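Local coordinates for cell wall mannoprotein 1 (Neosartorya fumigata, PDB 5J5L) that binds the fatty acid arachidonic acid within a helical bundle and is probably a constitutive, antigenic component of the fungal cell wall, at residues A[9-23]-A[37-51]. Sequence-based numbering, arbitrary orientation.
With ACD (arachidonic acid), chain B.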
# COMPACT_ATOMS: atom_id res chain seq x y z
N ASP A 9 -0.94 -12.66 -2.78
CA ASP A 9 -1.30 -11.31 -3.22
C ASP A 9 -0.61 -10.25 -2.36
O ASP A 9 -0.15 -9.23 -2.87
CB ASP A 9 -2.80 -11.06 -3.12
CG ASP A 9 -3.62 -11.81 -4.14
OD1 ASP A 9 -3.10 -12.32 -5.17
OD2 ASP A 9 -4.86 -11.84 -3.94
N LEU A 10 -0.61 -10.46 -1.05
CA LEU A 10 -0.00 -9.50 -0.13
C LEU A 10 1.52 -9.46 -0.31
O LEU A 10 2.13 -8.40 -0.17
CB LEU A 10 -0.38 -9.81 1.31
CG LEU A 10 -1.86 -9.57 1.64
CD1 LEU A 10 -2.22 -10.16 3.00
CD2 LEU A 10 -2.25 -8.11 1.56
N SER A 11 2.12 -10.59 -0.62
CA SER A 11 3.57 -10.62 -0.86
C SER A 11 3.94 -9.83 -2.11
O SER A 11 4.94 -9.11 -2.13
CB SER A 11 4.04 -12.06 -1.01
OG SER A 11 5.45 -12.13 -1.09
N THR A 12 3.12 -9.96 -3.14
CA THR A 12 3.32 -9.21 -4.39
C THR A 12 3.24 -7.71 -4.10
O THR A 12 4.05 -6.91 -4.61
CB THR A 12 2.28 -9.65 -5.44
OG1 THR A 12 2.51 -11.02 -5.81
CG2 THR A 12 2.36 -8.78 -6.69
N ILE A 13 2.28 -7.31 -3.29
CA ILE A 13 2.17 -5.91 -2.86
C ILE A 13 3.45 -5.46 -2.13
O ILE A 13 3.99 -4.38 -2.42
CB ILE A 13 0.91 -5.70 -1.99
CG1 ILE A 13 -0.35 -5.87 -2.86
CG2 ILE A 13 0.94 -4.33 -1.32
CD1 ILE A 13 -1.61 -6.15 -2.07
N LYS A 14 3.93 -6.29 -1.21
CA LYS A 14 5.15 -5.98 -0.47
C LYS A 14 6.31 -5.76 -1.43
O LYS A 14 7.06 -4.78 -1.32
CB LYS A 14 5.49 -7.13 0.48
CG LYS A 14 6.61 -6.82 1.47
CD LYS A 14 6.90 -8.04 2.32
CE LYS A 14 7.79 -7.72 3.52
NZ LYS A 14 6.98 -7.28 4.69
N THR A 15 6.45 -6.67 -2.39
CA THR A 15 7.50 -6.52 -3.39
C THR A 15 7.37 -5.22 -4.19
O THR A 15 8.36 -4.50 -4.37
CB THR A 15 7.56 -7.76 -4.29
OG1 THR A 15 7.80 -8.89 -3.46
CG2 THR A 15 8.68 -7.65 -5.32
N ASP A 16 6.14 -4.90 -4.62
CA ASP A 16 5.87 -3.65 -5.35
C ASP A 16 6.32 -2.43 -4.56
O ASP A 16 6.95 -1.52 -5.11
CB ASP A 16 4.38 -3.48 -5.64
CG ASP A 16 3.80 -4.50 -6.61
OD1 ASP A 16 4.53 -5.13 -7.44
OD2 ASP A 16 2.55 -4.64 -6.58
N ILE A 17 5.95 -2.39 -3.27
CA ILE A 17 6.26 -1.25 -2.41
C ILE A 17 7.78 -1.08 -2.30
O ILE A 17 8.28 0.04 -2.42
CB ILE A 17 5.64 -1.39 -1.01
CG1 ILE A 17 4.11 -1.30 -1.09
CG2 ILE A 17 6.16 -0.31 -0.07
CD1 ILE A 17 3.39 -1.90 0.12
N ASN A 18 8.49 -2.18 -2.08
CA ASN A 18 9.93 -2.08 -1.89
C ASN A 18 10.64 -1.68 -3.17
O ASN A 18 11.60 -0.93 -3.13
CB ASN A 18 10.45 -3.36 -1.28
CG ASN A 18 9.97 -3.52 0.15
OD1 ASN A 18 9.91 -2.53 0.92
ND2 ASN A 18 9.62 -4.73 0.53
N THR A 19 10.10 -2.10 -4.31
CA THR A 19 10.60 -1.62 -5.60
C THR A 19 10.37 -0.12 -5.77
O THR A 19 11.28 0.61 -6.16
CB THR A 19 9.97 -2.42 -6.76
OG1 THR A 19 10.28 -3.81 -6.57
CG2 THR A 19 10.49 -1.93 -8.10
N LEU A 20 9.18 0.36 -5.44
CA LEU A 20 8.93 1.80 -5.49
C LEU A 20 9.90 2.61 -4.64
O LEU A 20 10.40 3.65 -5.07
CB LEU A 20 7.51 2.12 -5.02
CG LEU A 20 6.43 2.06 -6.08
CD1 LEU A 20 5.08 2.28 -5.42
CD2 LEU A 20 6.64 3.10 -7.17
N THR A 21 10.14 2.14 -3.42
CA THR A 21 11.06 2.81 -2.51
C THR A 21 12.43 2.94 -3.14
O THR A 21 13.10 3.98 -3.00
CB THR A 21 11.16 2.07 -1.16
OG1 THR A 21 9.85 2.00 -0.56
CG2 THR A 21 12.10 2.77 -0.21
N GLN A 22 12.87 1.88 -3.81
CA GLN A 22 14.14 1.92 -4.54
C GLN A 22 14.16 3.01 -5.61
O GLN A 22 15.17 3.72 -5.77
CB GLN A 22 14.45 0.55 -5.16
CG GLN A 22 14.87 -0.52 -4.18
CD GLN A 22 15.14 -1.85 -4.86
OE1 GLN A 22 14.31 -2.35 -5.62
NE2 GLN A 22 16.30 -2.42 -4.59
N HIS A 23 13.06 3.14 -6.35
CA HIS A 23 12.90 4.23 -7.32
C HIS A 23 13.01 5.58 -6.64
O HIS A 23 13.75 6.45 -7.11
CB HIS A 23 11.58 4.14 -8.08
CG HIS A 23 11.58 3.12 -9.17
ND1 HIS A 23 11.90 3.43 -10.47
CD2 HIS A 23 11.31 1.80 -9.15
CE1 HIS A 23 11.84 2.34 -11.20
NE2 HIS A 23 11.47 1.33 -10.43
N ALA A 37 8.85 4.98 -12.32
CA ALA A 37 8.25 4.80 -11.00
C ALA A 37 6.72 4.75 -11.10
O ALA A 37 6.09 3.94 -10.43
CB ALA A 37 8.71 5.90 -10.06
N GLN A 38 6.13 5.57 -11.96
CA GLN A 38 4.66 5.57 -12.10
C GLN A 38 4.15 4.23 -12.61
O GLN A 38 3.07 3.79 -12.20
CB GLN A 38 4.17 6.71 -13.01
CG GLN A 38 2.66 6.75 -13.22
CD GLN A 38 1.87 7.09 -11.96
OE1 GLN A 38 0.63 6.99 -11.95
NE2 GLN A 38 2.56 7.50 -10.91
N ALA A 39 4.91 3.57 -13.49
CA ALA A 39 4.52 2.24 -13.99
C ALA A 39 4.45 1.24 -12.81
O ALA A 39 3.50 0.45 -12.70
CB ALA A 39 5.50 1.75 -15.05
N VAL A 40 5.43 1.31 -11.92
CA VAL A 40 5.43 0.45 -10.73
C VAL A 40 4.27 0.83 -9.82
O VAL A 40 3.58 -0.04 -9.28
CB VAL A 40 6.75 0.49 -9.95
CG1 VAL A 40 6.70 -0.48 -8.79
CG2 VAL A 40 7.92 0.14 -10.86
N GLU A 41 4.03 2.13 -9.67
CA GLU A 41 2.92 2.58 -8.85
C GLU A 41 1.58 2.07 -9.37
O GLU A 41 0.71 1.71 -8.58
CB GLU A 41 2.91 4.09 -8.74
CG GLU A 41 1.90 4.64 -7.75
CD GLU A 41 0.48 4.71 -8.28
OE1 GLU A 41 0.28 4.69 -9.52
OE2 GLU A 41 -0.44 4.85 -7.43
N GLN A 42 1.43 2.03 -10.69
CA GLN A 42 0.17 1.57 -11.30
C GLN A 42 0.02 0.06 -11.15
O GLN A 42 -1.09 -0.44 -10.95
CB GLN A 42 0.09 2.01 -12.75
CG GLN A 42 -0.15 3.51 -12.89
CD GLN A 42 -1.60 3.89 -12.59
OE1 GLN A 42 -1.91 4.49 -11.56
NE2 GLN A 42 -2.49 3.52 -13.49
N GLN A 43 1.15 -0.66 -11.23
CA GLN A 43 1.17 -2.10 -10.92
C GLN A 43 0.75 -2.33 -9.48
O GLN A 43 -0.05 -3.24 -9.18
CB GLN A 43 2.56 -2.69 -11.17
CG GLN A 43 2.60 -4.21 -11.12
CD GLN A 43 1.63 -4.86 -12.10
OE1 GLN A 43 1.70 -4.63 -13.31
NE2 GLN A 43 0.73 -5.70 -11.58
N LEU A 44 1.25 -1.50 -8.58
CA LEU A 44 0.89 -1.58 -7.16
C LEU A 44 -0.61 -1.39 -6.98
O LEU A 44 -1.26 -2.18 -6.28
CB LEU A 44 1.68 -0.55 -6.33
CG LEU A 44 1.31 -0.38 -4.85
CD1 LEU A 44 1.34 -1.70 -4.11
CD2 LEU A 44 2.22 0.64 -4.19
N GLU A 45 -1.17 -0.37 -7.62
CA GLU A 45 -2.62 -0.15 -7.56
C GLU A 45 -3.41 -1.39 -8.00
O GLU A 45 -4.36 -1.82 -7.33
CB GLU A 45 -3.04 1.06 -8.41
CG GLU A 45 -2.61 2.41 -7.87
CD GLU A 45 -3.28 3.59 -8.57
OE1 GLU A 45 -4.29 3.39 -9.28
OE2 GLU A 45 -2.82 4.73 -8.43
N SER A 46 -2.99 -1.98 -9.12
CA SER A 46 -3.63 -3.17 -9.67
C SER A 46 -3.54 -4.34 -8.69
O SER A 46 -4.50 -5.09 -8.50
CB SER A 46 -2.96 -3.55 -10.99
OG SER A 46 -3.62 -4.63 -11.62
N ASP A 47 -2.36 -4.51 -8.11
CA ASP A 47 -2.10 -5.61 -7.17
C ASP A 47 -2.91 -5.47 -5.88
O ASP A 47 -3.38 -6.48 -5.33
CB ASP A 47 -0.60 -5.73 -6.90
CG ASP A 47 0.19 -6.23 -8.14
OD1 ASP A 47 -0.41 -6.86 -9.04
OD2 ASP A 47 1.42 -6.00 -8.22
N ILE A 48 -3.10 -4.24 -5.41
CA ILE A 48 -3.93 -4.01 -4.23
C ILE A 48 -5.38 -4.36 -4.57
O ILE A 48 -6.05 -5.06 -3.81
CB ILE A 48 -3.84 -2.55 -3.72
CG1 ILE A 48 -2.43 -2.25 -3.16
CG2 ILE A 48 -4.90 -2.27 -2.65
CD1 ILE A 48 -2.11 -0.79 -2.99
N ASP A 49 -5.85 -3.89 -5.71
CA ASP A 49 -7.22 -4.18 -6.17
C ASP A 49 -7.43 -5.68 -6.37
O ASP A 49 -8.50 -6.20 -6.06
CB ASP A 49 -7.55 -3.41 -7.44
CG ASP A 49 -7.78 -1.91 -7.19
OD1 ASP A 49 -7.91 -1.51 -6.01
OD2 ASP A 49 -7.82 -1.15 -8.17
N GLN A 50 -6.39 -6.39 -6.84
CA GLN A 50 -6.48 -7.84 -6.99
C GLN A 50 -6.65 -8.52 -5.63
O GLN A 50 -7.48 -9.43 -5.49
CB GLN A 50 -5.25 -8.40 -7.72
CG GLN A 50 -5.26 -9.92 -7.89
CD GLN A 50 -6.39 -10.40 -8.78
OE1 GLN A 50 -7.28 -11.12 -8.33
NE2 GLN A 50 -6.38 -9.99 -10.04
N ALA A 51 -5.86 -8.10 -4.65
CA ALA A 51 -5.96 -8.61 -3.28
C ALA A 51 -7.37 -8.39 -2.70
O ALA A 51 -7.95 -9.29 -2.09
CB ALA A 51 -4.91 -7.98 -2.38
C1 ACD B . 10.35 8.56 -8.76
C2 ACD B . 8.91 8.97 -8.57
C3 ACD B . 8.81 10.48 -8.41
C4 ACD B . 7.36 10.94 -8.55
C5 ACD B . 6.78 10.45 -9.85
C6 ACD B . 5.69 9.66 -9.95
C7 ACD B . 4.84 9.22 -8.78
C8 ACD B . 5.07 7.77 -8.41
C9 ACD B . 5.04 7.31 -7.15
C10 ACD B . 4.84 8.16 -5.91
C11 ACD B . 3.41 8.11 -5.43
C12 ACD B . 2.97 7.59 -4.28
C13 ACD B . 3.80 6.91 -3.21
C14 ACD B . 3.83 5.44 -3.58
C15 ACD B . 3.86 4.43 -2.70
C16 ACD B . 3.87 4.63 -1.21
C17 ACD B . 3.45 3.34 -0.53
C18 ACD B . 1.99 3.02 -0.77
C19 ACD B . 1.55 1.82 0.03
C20 ACD B . 0.38 1.07 -0.56
O1 ACD B . 10.97 8.31 -7.71
O2 ACD B . 10.85 8.46 -9.90
O HOH W 1 -1.71 -8.66 -5.33
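Leu20 enters a hole formed by Ala37, Val40, Glu41 and Leu44, and its two methyls divide the work. Leu20 CD2 lies over the backbone of the partner helix, 3.4 Å from Ala37 O. Leu20 CD1 meets Leu44 CD2 at 3.5 Å. On the ligand side, Leu20 CD1 is 3.7 Å from C15 of arachidonic acid. The knobs run in both directions. Val40 fits among Asp16, Thr19, Leu20 and His23, its side chain sliding past that of Leu20 in the opposite sense. With CG1 anti to the backbone N (chi1 -177°), Val40 puts that methyl against Leu20 CG at 3.7 Å and leaves CG2 to approach the His23 ring obliquely; Ala37 CA lies over a face of this ring as a CH-pi contact. Leu44 is the next knob, its CD1 resting against both Asp16 CB and Ile13 CG2. Two turns before Leu20, Ile13 repeats the pattern, sitting among Leu44, Asp47, Ile48 and Ala51, its CD1 reaching Ile48 and Ala51. Along one margin of this apolar seam two acids converge: Asp16 OD2 and Asp47 OD2 are 2.4 Å apart, with carboxylate planes 15° from coplanar, so one acid probably holds a proton. Gln43 NE2 donates to Asp47 OD1 from above its carboxylate plane, and a water joins Asp9 O to Asp47 O. The segments run antiparallel at 162°, their axes 9.1 Å apart. Such knobs-into-holes packing of consecutive helices is characteristic of an antiparallel helical bundle, and in this HsbA-family protein Leu20, Ala37 and Ile48 extend the interface into the wall of the arachidonic acid pocket.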